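Local coordinates for protein toxin 2A (PDB 5URP) that probably transfers ADP-ribose from NAD+ to a host protein, acting as an ADP-ribosyltransferase toxin and virulence factor of Paenibacillus larvae, at residues 24-29 with 99-104; 103-108 with 147-152; 152-157 with 187-192. All blocks are in the same frame, centred on the assembly; numbering follows the deposited sequence.

Interaction 1 of 3, residues 24-29 with 99-104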
ATOM      1  N   ILE A  24       2.810  -4.451 -15.845  1.00 36.89           N
ATOM      2  CA  ILE A  24       4.070  -3.768 -15.565  1.00 37.49           C
ATOM      3  C   ILE A  24       4.525  -4.140 -14.166  1.00 32.90           C
ATOM      4  O   ILE A  24       3.763  -4.016 -13.199  1.00 33.50           O
ATOM      5  CB  ILE A  24       3.911  -2.244 -15.669  1.00 44.49           C
ATOM      6  CG1 ILE A  24       3.431  -1.819 -17.064  1.00 50.11           C
ATOM      7  CG2 ILE A  24       5.226  -1.557 -15.318  1.00 45.69           C
ATOM      8  CD1 ILE A  24       3.011  -0.371 -17.087  1.00 54.49           C
ATOM      9  N   ASP A  25       5.794  -4.518 -14.037  1.00 33.37           N
ATOM     10  CA  ASP A  25       6.383  -4.778 -12.726  1.00 30.21           C
ATOM     11  C   ASP A  25       7.825  -4.294 -12.794  1.00 29.96           C
ATOM     12  O   ASP A  25       8.631  -4.875 -13.521  1.00 32.19           O
ATOM     13  CB  ASP A  25       6.286  -6.265 -12.389  1.00 33.33           C
ATOM     14  CG  ASP A  25       6.940  -6.634 -11.075  1.00 32.95           C
ATOM     15  OD1 ASP A  25       7.406  -5.745 -10.323  1.00 31.67           O
ATOM     16  OD2 ASP A  25       6.972  -7.840 -10.798  1.00 34.57           O
ATOM     17  N   PHE A  26       8.111  -3.195 -12.102  1.00 29.51           N
ATOM     18  CA  PHE A  26       9.423  -2.566 -12.128  1.00 31.89           C
ATOM     19  C   PHE A  26      10.430  -3.249 -11.220  1.00 30.70           C
ATOM     20  O   PHE A  26      11.625  -2.971 -11.347  1.00 29.54           O
ATOM     21  CB  PHE A  26       9.286  -1.094 -11.745  1.00 28.62           C
ATOM     22  CG  PHE A  26       8.525  -0.286 -12.765  1.00 29.92           C
ATOM     23  CD1 PHE A  26       9.058  -0.056 -14.012  1.00 32.72           C
ATOM     24  CD2 PHE A  26       7.273   0.218 -12.474  1.00 30.16           C
ATOM     25  CE1 PHE A  26       8.345   0.673 -14.959  1.00 33.50           C
ATOM     26  CE2 PHE A  26       6.565   0.944 -13.423  1.00 32.46           C
ATOM     27  CZ  PHE A  26       7.099   1.166 -14.635  1.00 32.09           C
ATOM     28  N   ARG A  27       9.987  -4.148 -10.346  1.00 26.45           N
ATOM     29  CA  ARG A  27      10.862  -4.927  -9.463  1.00 26.37           C
ATOM     30  C   ARG A  27      11.677  -3.932  -8.644  1.00 25.35           C
ATOM     31  O   ARG A  27      11.087  -3.278  -7.771  1.00 23.83           O
ATOM     32  CB  ARG A  27      11.662  -5.952 -10.272  1.00 28.70           C
ATOM     33  CG  ARG A  27      10.771  -7.049 -10.895  1.00 36.33           C
ATOM     34  CD  ARG A  27      11.576  -8.190 -11.510  1.00 45.66           C
ATOM     35  NE  ARG A  27      12.480  -8.827 -10.553  1.00 67.74           N
ATOM     36  CZ  ARG A  27      12.168  -9.864  -9.776  1.00 96.53           C
ATOM     37  NH1 ARG A  27      10.958 -10.408  -9.825  1.00121.03           N
ATOM     38  NH2 ARG A  27      13.076 -10.360  -8.942  1.00 95.86           N
ATOM     39  N   ILE A  28      12.994  -3.821  -8.828  1.00 27.11           N
ATOM     40  CA  ILE A  28      13.784  -2.846  -8.060  1.00 26.31           C
ATOM     41  C   ILE A  28      14.307  -1.710  -8.937  1.00 29.06           C
ATOM     42  O   ILE A  28      15.171  -0.944  -8.500  1.00 29.01           O
ATOM     43  CB  ILE A  28      14.946  -3.534  -7.317  1.00 27.00           C
ATOM     44  CG1 ILE A  28      15.877  -4.234  -8.298  1.00 29.08           C
ATOM     45  CG2 ILE A  28      14.403  -4.523  -6.292  1.00 26.01           C
ATOM     46  CD1 ILE A  28      17.213  -4.706  -7.629  1.00 30.16           C
ATOM     47  N   ASP A  29      13.805  -1.575 -10.166  1.00 29.28           N
ATOM     48  CA  ASP A  29      14.367  -0.612 -11.122  1.00 30.79           C
ATOM     49  C   ASP A  29      13.725   0.747 -10.880  1.00 31.70           C
ATOM     50  O   ASP A  29      12.735   1.126 -11.509  1.00 30.46           O
ATOM     51  CB  ASP A  29      14.172  -1.081 -12.560  1.00 32.58           C
ATOM     52  CG  ASP A  29      14.928  -0.233 -13.568  1.00 35.62           C
ATOM     53  OD1 ASP A  29      15.239   0.948 -13.279  1.00 35.93           O
ATOM     54  OD2 ASP A  29      15.210  -0.743 -14.670  1.00 38.25           O
ATOM     55  N   ASP A  99      -2.275   1.312 -17.480  1.00 34.30           N
ATOM     56  CA  ASP A  99      -1.816  -0.067 -17.575  1.00 34.35           C
ATOM     57  C   ASP A  99      -1.997  -0.737 -16.225  1.00 32.19           C
ATOM     58  O   ASP A  99      -1.941  -0.073 -15.195  1.00 34.14           O
ATOM     59  CB  ASP A  99      -0.332  -0.172 -17.949  1.00 40.89           C
ATOM     60  CG  ASP A  99       0.101   0.844 -18.984  1.00 45.90           C
ATOM     61  OD1 ASP A  99      -0.295   0.686 -20.155  1.00 43.90           O
ATOM     62  OD2 ASP A  99       0.877   1.774 -18.623  1.00 41.22           O
ATOM     63  N   SER A 100      -2.115  -2.066 -16.222  1.00 29.25           N
ATOM     64  CA  SER A 100      -2.062  -2.768 -14.947  1.00 26.97           C
ATOM     65  C   SER A 100      -0.631  -2.738 -14.426  1.00 25.80           C
ATOM     66  O   SER A 100       0.324  -2.773 -15.204  1.00 26.98           O
ATOM     67  CB  SER A 100      -2.512  -4.210 -15.069  1.00 27.34           C
ATOM     68  OG  SER A 100      -3.783  -4.269 -15.737  1.00 29.06           O
ATOM     69  N   VAL A 101      -0.493  -2.700 -13.103  1.00 25.15           N
ATOM     70  CA  VAL A 101       0.840  -2.532 -12.520  1.00 25.11           C
ATOM     71  C   VAL A 101       0.922  -3.268 -11.202  1.00 22.77           C
ATOM     72  O   VAL A 101      -0.051  -3.354 -10.449  1.00 25.06           O
ATOM     73  CB  VAL A 101       1.175  -1.034 -12.342  1.00 28.61           C
ATOM     74  CG1 VAL A 101       0.420  -0.445 -11.247  1.00 29.21           C
ATOM     75  CG2 VAL A 101       2.670  -0.834 -12.145  1.00 30.04           C
ATOM     76  N   THR A 102       2.133  -3.751 -10.913  1.00 25.53           N
ATOM     77  CA  THR A 102       2.453  -4.393  -9.654  1.00 22.67           C
ATOM     78  C   THR A 102       3.071  -3.356  -8.722  1.00 22.17           C
ATOM     79  O   THR A 102       3.926  -2.572  -9.143  1.00 24.50           O
ATOM     80  CB  THR A 102       3.435  -5.540  -9.883  1.00 24.86           C
ATOM     81  OG1 THR A 102       2.852  -6.493 -10.766  1.00 29.58           O
ATOM     82  CG2 THR A 102       3.768  -6.236  -8.574  1.00 24.39           C
ATOM     83  N   VAL A 103       2.605  -3.339  -7.485  1.00 21.15           N
ATOM     84  CA  VAL A 103       3.183  -2.484  -6.462  1.00 20.28           C
ATOM     85  C   VAL A 103       3.537  -3.342  -5.247  1.00 21.37           C
ATOM     86  O   VAL A 103       3.147  -4.494  -5.131  1.00 21.73           O
ATOM     87  CB  VAL A 103       2.266  -1.326  -6.060  1.00 20.54           C
ATOM     88  CG1 VAL A 103       2.019  -0.392  -7.251  1.00 22.05           C
ATOM     89  CG2 VAL A 103       0.934  -1.840  -5.451  1.00 21.19           C
ATOM     90  N   TYR A 104       4.322  -2.749  -4.356  1.00 21.01           N
ATOM     91  CA  TYR A 104       4.907  -3.459  -3.218  1.00 22.03           C
ATOM     92  C   TYR A 104       4.628  -2.715  -1.925  1.00 21.66           C
ATOM     93  O   TYR A 104       4.598  -1.479  -1.894  1.00 21.94           O
ATOM     94  CB  TYR A 104       6.431  -3.598  -3.420  1.00 21.23           C
ATOM     95  CG  TYR A 104       6.785  -4.409  -4.627  1.00 22.17           C
ATOM     96  CD1 TYR A 104       6.916  -5.790  -4.535  1.00 21.86           C
ATOM     97  CD2 TYR A 104       6.973  -3.810  -5.855  1.00 20.62           C
ATOM     98  CE1 TYR A 104       7.208  -6.545  -5.625  1.00 23.47           C
ATOM     99  CE2 TYR A 104       7.292  -4.565  -6.989  1.00 23.17           C
ATOM    100  CZ  TYR A 104       7.394  -5.941  -6.862  1.00 24.40           C
ATOM    101  OH  TYR A 104       7.732  -6.699  -7.945  1.00 25.81           O
TER
HETATM  102  O   HOH W   1       6.262  -2.093 -10.369  1.00 28.22           O
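Asp-25 and Tyr-104 meet at about a right angle, the phenol oxygen reaching the carboxylate rather than the ring lying over it. Tyr-104 OH donates to Asp-25 OD1 over 2.6 Å on the syn side, 16° out of the carboxylate plane, while carboxylate and ring planes are turned 40° apart. The same oxygen takes a second bond from above that plane, from Arg-27 N at 3.0 Å. CG, anti to the backbone N (chi1 177°), lies beside the carbonyl carbon, from where OD1 can meet both donors, and the two bonds together should fix the carboxylate's rotation. Further back, Asp-25 CB rests against Thr-102 OG1 at 3.8 Å.

Ile-24 brings two surfaces. Its CD1 tip lies 3.4 Å from Asp-99 OD2, an oxygen hydrogen-bonded by Trp-36 NE1, and its CB approaches Val-101 CG2 at 4.0 Å. The backbone supplies Ile-24 N to Ser-100 O (3.1 Å) and Thr-102 N to Ile-24 O (2.8 Å). A water links Phe-26 N to Thr-102 O. The result is a single bridge with roughly parallel chain directions, followed by the Asx turn of Asp-25, which ties the segment that leads into helix 30-45 to edge strand 101-107.

Interaction 2 of 3, residues 103-108 with 147-152; sequences VYRGTD and GYLSTS
Arg-105 reaches across to the backbone of Ser-150, its NH1 donating to Ser-150 O over 2.9 Å. The donor sits in the carbonyl plane on a lone pair, whereas the acceptor is tilted 22° from the guanidinium plane, so the bond uses the edge of the group without being flat to it. An aliphatic chain that runs extended from CG to NE, departing anti to the backbone N (chi1 175°), brings the guanidinium this far; along the way Arg-105 CD passes Leu-149 CD1 at 3.7 Å. Two residues back on the same face of the strand, Val-103 CG2 lies 3.3 Å from Thr-151 OG1, the two branched side chains meeting at a slant.

These side chains are set by the backbone pair of Tyr-104 and Ser-152. Tyr-104 N to Ser-152 O and Ser-152 N to Tyr-104 O are both 2.8 Å, an antiparallel hydrogen-bonded pair. Only this one bridge forms, consistent with strand axes that run 114° apart.

In the next shell, Thr-151 OG1 bonds to Met-191 O, and Ser-150 OG bonds to both Glu-190 and Tyr-59. Arg-105 on its strand, the Ser-Thr-Ser of 150-152 and nearby Glu-190 match the Arg-Ser-Glu signature of ADP-ribosyltransferases, consistent with the NAD+ site of this fold.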
ATOM      1  N   VAL A 103       2.605  -3.339  -7.485  1.00 21.15           N
ATOM      2  CA  VAL A 103       3.183  -2.484  -6.462  1.00 20.28           C
ATOM      3  C   VAL A 103       3.537  -3.342  -5.247  1.00 21.37           C
ATOM      4  O   VAL A 103       3.147  -4.494  -5.131  1.00 21.73           O
ATOM      5  CB  VAL A 103       2.266  -1.326  -6.060  1.00 20.54           C
ATOM      6  CG1 VAL A 103       2.019  -0.392  -7.251  1.00 22.05           C
ATOM      7  CG2 VAL A 103       0.934  -1.840  -5.451  1.00 21.19           C
ATOM      8  N   TYR A 104       4.322  -2.749  -4.356  1.00 21.01           N
ATOM      9  CA  TYR A 104       4.907  -3.459  -3.218  1.00 22.03           C
ATOM     10  C   TYR A 104       4.628  -2.715  -1.925  1.00 21.66           C
ATOM     11  O   TYR A 104       4.598  -1.479  -1.894  1.00 21.94           O
ATOM     12  CB  TYR A 104       6.431  -3.598  -3.420  1.00 21.23           C
ATOM     13  CG  TYR A 104       6.785  -4.409  -4.627  1.00 22.17           C
ATOM     14  CD1 TYR A 104       6.916  -5.790  -4.535  1.00 21.86           C
ATOM     15  CD2 TYR A 104       6.973  -3.810  -5.855  1.00 20.62           C
ATOM     16  CE1 TYR A 104       7.208  -6.545  -5.625  1.00 23.47           C
ATOM     17  CE2 TYR A 104       7.292  -4.565  -6.989  1.00 23.17           C
ATOM     18  CZ  TYR A 104       7.394  -5.941  -6.862  1.00 24.40           C
ATOM     19  OH  TYR A 104       7.732  -6.699  -7.945  1.00 25.81           O
ATOM     20  N   ARG A 105       4.423  -3.465  -0.838  1.00 21.71           N
ATOM     21  CA  ARG A 105       4.213  -2.840   0.459  1.00 20.47           C
ATOM     22  C   ARG A 105       4.818  -3.724   1.534  1.00 22.73           C
ATOM     23  O   ARG A 105       4.445  -4.884   1.648  1.00 22.82           O
ATOM     24  CB  ARG A 105       2.715  -2.654   0.737  1.00 22.08           C
ATOM     25  CG  ARG A 105       2.435  -2.114   2.100  1.00 24.73           C
ATOM     26  CD  ARG A 105       0.951  -1.787   2.229  1.00 31.08           C
ATOM     27  NE  ARG A 105       0.556  -1.525   3.612  1.00 38.56           N
ATOM     28  CZ  ARG A 105       0.797  -0.397   4.273  1.00 45.24           C
ATOM     29  NH1 ARG A 105       1.445   0.611   3.698  1.00 39.36           N
ATOM     30  NH2 ARG A 105       0.400  -0.279   5.530  1.00 60.39           N
ATOM     31  N   GLY A 106       5.765  -3.191   2.292  1.00 24.39           N
ATOM     32  CA  GLY A 106       6.231  -3.883   3.477  1.00 25.28           C
ATOM     33  C   GLY A 106       5.354  -3.539   4.668  1.00 27.38           C
ATOM     34  O   GLY A 106       4.995  -2.381   4.879  1.00 29.50           O
ATOM     35  N   THR A 107       5.024  -4.554   5.455  1.00 25.82           N
ATOM     36  CA  THR A 107       4.209  -4.312   6.627  1.00 25.23           C
ATOM     37  C   THR A 107       4.505  -5.411   7.648  1.00 29.32           C
ATOM     38  O   THR A 107       5.545  -6.068   7.593  1.00 28.28           O
ATOM     39  CB  THR A 107       2.726  -4.190   6.205  1.00 27.31           C
ATOM     40  OG1 THR A 107       1.947  -3.726   7.317  1.00 30.27           O
ATOM     41  CG2 THR A 107       2.187  -5.500   5.666  1.00 28.97           C
ATOM     42  N   ASP A 108       3.594  -5.619   8.592  1.00 32.04           N
ATOM     43  CA  ASP A 108       3.739  -6.728   9.527  1.00 32.27           C
ATOM     44  C   ASP A 108       2.418  -7.491   9.593  1.00 31.67           C
ATOM     45  O   ASP A 108       1.547  -7.374   8.721  1.00 32.68           O
ATOM     46  CB  ASP A 108       4.251  -6.219  10.874  1.00 35.05           C
ATOM     47  CG  ASP A 108       3.254  -5.338  11.600  1.00 39.80           C
ATOM     48  OD1 ASP A 108       2.089  -5.226  11.153  1.00 39.04           O
ATOM     49  OD2 ASP A 108       3.644  -4.754  12.619  1.00 42.79           O
ATOM     50  N   GLY A 147      -7.794   2.066   6.224  1.00 23.43           N
ATOM     51  CA  GLY A 147      -7.014   3.257   5.931  1.00 23.00           C
ATOM     52  C   GLY A 147      -6.721   3.380   4.453  1.00 24.83           C
ATOM     53  O   GLY A 147      -7.088   2.531   3.653  1.00 23.21           O
ATOM     54  N   TYR A 148      -6.009   4.447   4.075  1.00 21.81           N
ATOM     55  CA  TYR A 148      -5.433   4.462   2.740  1.00 21.12           C
ATOM     56  C   TYR A 148      -4.336   3.403   2.624  1.00 21.71           C
ATOM     57  O   TYR A 148      -3.719   2.991   3.609  1.00 23.99           O
ATOM     58  CB  TYR A 148      -4.880   5.853   2.403  1.00 22.65           C
ATOM     59  CG  TYR A 148      -5.948   6.912   2.386  1.00 24.41           C
ATOM     60  CD1 TYR A 148      -6.781   7.090   1.267  1.00 23.44           C
ATOM     61  CD2 TYR A 148      -6.174   7.691   3.501  1.00 22.35           C
ATOM     62  CE1 TYR A 148      -7.777   8.061   1.278  1.00 22.64           C
ATOM     63  CE2 TYR A 148      -7.164   8.645   3.533  1.00 23.96           C
ATOM     64  CZ  TYR A 148      -7.969   8.828   2.425  1.00 24.43           C
ATOM     65  OH  TYR A 148      -8.923   9.784   2.531  1.00 26.52           O
ATOM     66  N   LEU A 149      -4.091   2.965   1.409  1.00 21.23           N
ATOM     67  CA  LEU A 149      -3.129   1.902   1.148  1.00 22.01           C
ATOM     68  C   LEU A 149      -1.952   2.497   0.387  1.00 21.79           C
ATOM     69  O   LEU A 149      -2.006   2.698  -0.828  1.00 22.26           O
ATOM     70  CB  LEU A 149      -3.804   0.761   0.393  1.00 24.82           C
ATOM     71  CG  LEU A 149      -3.024  -0.535   0.253  1.00 28.77           C
ATOM     72  CD1 LEU A 149      -2.602  -1.088   1.602  1.00 26.36           C
ATOM     73  CD2 LEU A 149      -3.893  -1.561  -0.489  1.00 31.07           C
ATOM     74  N   SER A 150      -0.872   2.775   1.129  1.00 22.33           N
ATOM     75  CA  SER A 150       0.364   3.280   0.566  1.00 21.76           C
ATOM     76  C   SER A 150       1.211   2.103   0.097  1.00 24.00           C
ATOM     77  O   SER A 150       1.474   1.172   0.872  1.00 24.66           O
ATOM     78  CB  SER A 150       1.146   4.088   1.614  1.00 24.08           C
ATOM     79  OG  SER A 150       0.492   5.297   1.964  1.00 24.28           O
ATOM     80  N   THR A 151       1.654   2.161  -1.154  1.00 18.71           N
ATOM     81  CA  THR A 151       2.450   1.119  -1.779  1.00 18.85           C
ATOM     82  C   THR A 151       3.546   1.811  -2.575  1.00 19.70           C
ATOM     83  O   THR A 151       3.577   3.039  -2.659  1.00 21.06           O
ATOM     84  CB  THR A 151       1.606   0.247  -2.715  1.00 20.11           C
ATOM     85  OG1 THR A 151       1.264   0.995  -3.880  1.00 19.79           O
ATOM     86  CG2 THR A 151       0.345  -0.233  -2.020  1.00 22.88           C
ATOM     87  N   SER A 152       4.469   1.032  -3.137  1.00 19.12           N
ATOM     88  CA  SER A 152       5.559   1.571  -3.943  1.00 19.99           C
ATOM     89  C   SER A 152       5.650   0.857  -5.282  1.00 19.28           C
ATOM     90  O   SER A 152       5.412  -0.356  -5.390  1.00 19.60           O
ATOM     91  CB  SER A 152       6.927   1.428  -3.213  1.00 21.23           C
ATOM     92  OG  SER A 152       7.984   1.971  -4.000  1.00 20.71           O
TER

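Interaction 3 of 3, residues 152-157 with 187-192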
ATOM      1  N   SER A 152       4.469   1.032  -3.137  1.00 19.12           N
ATOM      2  CA  SER A 152       5.559   1.571  -3.943  1.00 19.99           C
ATOM      3  C   SER A 152       5.650   0.857  -5.282  1.00 19.28           C
ATOM      4  O   SER A 152       5.412  -0.356  -5.390  1.00 19.60           O
ATOM      5  CB  SER A 152       6.927   1.428  -3.213  1.00 21.23           C
ATOM      6  OG  SER A 152       7.984   1.971  -4.000  1.00 20.71           O
ATOM      7  N   LEU A 153       6.074   1.604  -6.305  1.00 19.35           N
ATOM      8  CA  LEU A 153       6.334   1.005  -7.609  1.00 19.91           C
ATOM      9  C   LEU A 153       7.530   0.069  -7.593  1.00 20.84           C
ATOM     10  O   LEU A 153       7.689  -0.745  -8.509  1.00 22.85           O
ATOM     11  CB  LEU A 153       6.574   2.084  -8.661  1.00 21.33           C
ATOM     12  CG  LEU A 153       5.393   2.908  -9.127  1.00 22.13           C
ATOM     13  CD1 LEU A 153       5.902   3.934 -10.135  1.00 22.83           C
ATOM     14  CD2 LEU A 153       4.341   2.009  -9.764  1.00 22.85           C
ATOM     15  N   VAL A 154       8.397   0.189  -6.601  1.00 21.07           N
ATOM     16  CA  VAL A 154       9.534  -0.715  -6.521  1.00 19.93           C
ATOM     17  C   VAL A 154       9.533  -1.413  -5.168  1.00 19.72           C
ATOM     18  O   VAL A 154       8.958  -0.952  -4.170  1.00 19.25           O
ATOM     19  CB  VAL A 154      10.902  -0.031  -6.771  1.00 21.44           C
ATOM     20  CG1 VAL A 154      10.973   0.465  -8.181  1.00 22.86           C
ATOM     21  CG2 VAL A 154      11.157   1.040  -5.766  1.00 21.15           C
ATOM     22  N   ASN A 155      10.235  -2.536  -5.149  1.00 22.05           N
ATOM     23  CA  ASN A 155      10.413  -3.330  -3.943  1.00 20.44           C
ATOM     24  C   ASN A 155      11.653  -2.785  -3.244  1.00 20.53           C
ATOM     25  O   ASN A 155      12.750  -3.300  -3.405  1.00 22.19           O
ATOM     26  CB  ASN A 155      10.547  -4.796  -4.309  1.00 21.82           C
ATOM     27  CG  ASN A 155      10.627  -5.689  -3.121  1.00 22.26           C
ATOM     28  OD1 ASN A 155      10.442  -5.274  -1.978  1.00 23.64           O
ATOM     29  ND2 ASN A 155      10.940  -6.941  -3.384  1.00 24.70           N
ATOM     30  N   GLY A 156      11.448  -1.701  -2.479  1.00 21.14           N
ATOM     31  CA  GLY A 156      12.566  -0.916  -1.966  1.00 21.89           C
ATOM     32  C   GLY A 156      13.273  -1.597  -0.813  1.00 23.64           C
ATOM     33  O   GLY A 156      12.750  -2.535  -0.190  1.00 22.01           O
ATOM     34  N   THR A 157      14.497  -1.115  -0.545  1.00 24.41           N
ATOM     35  CA  THR A 157      15.303  -1.703   0.519  1.00 24.74           C
ATOM     36  C   THR A 157      14.632  -1.572   1.881  1.00 23.25           C
ATOM     37  O   THR A 157      14.874  -2.396   2.765  1.00 25.48           O
ATOM     38  CB  THR A 157      16.696  -1.057   0.547  1.00 24.87           C
ATOM     39  OG1 THR A 157      16.581   0.360   0.731  1.00 25.72           O
ATOM     40  CG2 THR A 157      17.434  -1.300  -0.744  1.00 27.05           C
ATOM     41  N   GLY A 187      11.469   9.733  -3.367  1.00 24.05           N
ATOM     42  CA  GLY A 187      12.235   8.518  -3.485  1.00 27.53           C
ATOM     43  C   GLY A 187      11.494   7.283  -3.036  1.00 25.00           C
ATOM     44  O   GLY A 187      11.935   6.170  -3.353  1.00 24.52           O
ATOM     45  N   GLN A 188      10.364   7.430  -2.334  1.00 22.95           N
ATOM     46  CA  GLN A 188       9.593   6.268  -1.936  1.00 21.24           C
ATOM     47  C   GLN A 188       8.807   5.691  -3.106  1.00 21.05           C
ATOM     48  O   GLN A 188       8.376   4.536  -3.028  1.00 22.42           O
ATOM     49  CB  GLN A 188       8.636   6.611  -0.798  1.00 22.75           C
ATOM     50  CG  GLN A 188       9.393   6.926   0.501  1.00 25.83           C
ATOM     51  CD  GLN A 188       8.496   7.028   1.702  1.00 25.45           C
ATOM     52  OE1 GLN A 188       7.333   7.401   1.610  1.00 25.35           O
ATOM     53  NE2 GLN A 188       9.061   6.739   2.871  1.00 27.00           N
ATOM     54  N   LEU A 189       8.661   6.464  -4.178  1.00 21.06           N
ATOM     55  CA  LEU A 189       7.948   6.055  -5.402  1.00 21.61           C
ATOM     56  C   LEU A 189       6.549   5.523  -5.067  1.00 20.49           C
ATOM     57  O   LEU A 189       6.126   4.469  -5.543  1.00 20.55           O
ATOM     58  CB  LEU A 189       8.724   5.024  -6.221  1.00 22.55           C
ATOM     59  CG  LEU A 189      10.168   5.351  -6.611  1.00 26.37           C
ATOM     60  CD1 LEU A 189      10.584   4.514  -7.807  1.00 25.86           C
ATOM     61  CD2 LEU A 189      10.420   6.824  -6.834  1.00 30.94           C
ATOM     62  N   GLU A 190       5.842   6.272  -4.241  1.00 21.09           N
ATOM     63  CA  GLU A 190       4.588   5.809  -3.656  1.00 20.82           C
ATOM     64  C   GLU A 190       3.422   5.883  -4.644  1.00 20.16           C
ATOM     65  O   GLU A 190       3.204   6.911  -5.298  1.00 22.18           O
ATOM     66  CB  GLU A 190       4.242   6.620  -2.414  1.00 19.82           C
ATOM     67  CG  GLU A 190       2.930   6.198  -1.780  1.00 21.60           C
ATOM     68  CD  GLU A 190       2.598   6.870  -0.460  1.00 25.21           C
ATOM     69  OE1 GLU A 190       3.484   7.472   0.195  1.00 24.14           O
ATOM     70  OE2 GLU A 190       1.416   6.784  -0.071  1.00 24.66           O
ATOM     71  N   MET A 191       2.681   4.787  -4.716  1.00 19.80           N
ATOM     72  CA  MET A 191       1.369   4.725  -5.358  1.00 20.89           C
ATOM     73  C   MET A 191       0.352   4.651  -4.224  1.00 20.43           C
ATOM     74  O   MET A 191       0.379   3.713  -3.414  1.00 20.06           O
ATOM     75  CB  MET A 191       1.239   3.513  -6.282  1.00 22.09           C
ATOM     76  CG  MET A 191       2.144   3.501  -7.463  1.00 23.52           C
ATOM     77  SD  MET A 191       1.752   4.762  -8.688  1.00 28.19           S
ATOM     78  CE  MET A 191       0.108   4.290  -9.142  1.00 27.50           C
ATOM     79  N   LEU A 192      -0.551   5.623  -4.168  1.00 20.80           N
ATOM     80  CA  LEU A 192      -1.511   5.716  -3.083  1.00 19.58           C
ATOM     81  C   LEU A 192      -2.850   5.207  -3.583  1.00 20.92           C
ATOM     82  O   LEU A 192      -3.354   5.707  -4.591  1.00 22.26           O
ATOM     83  CB  LEU A 192      -1.623   7.156  -2.609  1.00 21.63           C
ATOM     84  CG  LEU A 192      -2.568   7.447  -1.451  1.00 21.96           C
ATOM     85  CD1 LEU A 192      -2.251   6.608  -0.240  1.00 22.42           C
ATOM     86  CD2 LEU A 192      -2.546   8.929  -1.093  1.00 23.17           C
TER
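Ser-152 and Leu-153 present the polar atoms with which this turn holds the chain before strand 190-193. The main backbone bond runs from Leu-153 N to Leu-189 O, 3.0 Å long and nearly straight at 165°. Beside it, Ser-152 CA makes a CH...O contact of 3.4 Å to the same Leu-189 O, so one carbonyl receives two neighbouring residues. Ser-152 and Glu-190 form an antiparallel non-hydrogen-bonded pair.

The hydroxyl contributes a different kind of link. With chi1 at -179°, Ser-152 OG is carried away from its own backbone N and accepts from Val-154 N at 3.2 Å, an ST turn. The same oxygen lies 2.8 Å from Gln-188 O, probably as a hydrogen bond, although its proton has another acceptor nearby.

Apolar contacts fill in around these bonds. Leu-153 CD2 sits 3.5 Å from Met-191 CG, and the methionine chain, bent at chi2 and chi3, brings its SD to 3.9 Å from that methyl. Leu-189 CD1 meets Val-154 CG2 at 4.1 Å; helix 30-45 also packs on these residues through Ala-33.

Gln-188 and the bridged Glu-190 match the Gln-X-Glu motif of the ADP-ribosylating turn-turn loop, in which relatives use the glutamate in transfer and the glutamine in target recognition, as probably here. One backbone bond, the serine hydroxyl and these apolar contacts would together help to hold the motif, while Ser-150 OG bonds Glu-190 OE2.

In the fold
Interactions 1 and 2 overlap in sequence on strand 101-107, an edge of the five-stranded mixed sheet, and interaction 3 follows; interaction 2 lies nearest the chain's centre. The first two share Val-103 and Tyr-104, with centres about 13 Å apart. Interaction 3 lies about 9 Å from the centres of each, and meets interaction 2 at Ser-152, where strand 149-152 passes into a loop beside its sheet neighbour 190-193. Arg-27 O to Asn-155 N joins interactions 1 and 3 directly. Interactions 2 and 3 thus bring the three family elements together, while interaction 1 ties the N-terminal segment to the same edge strand.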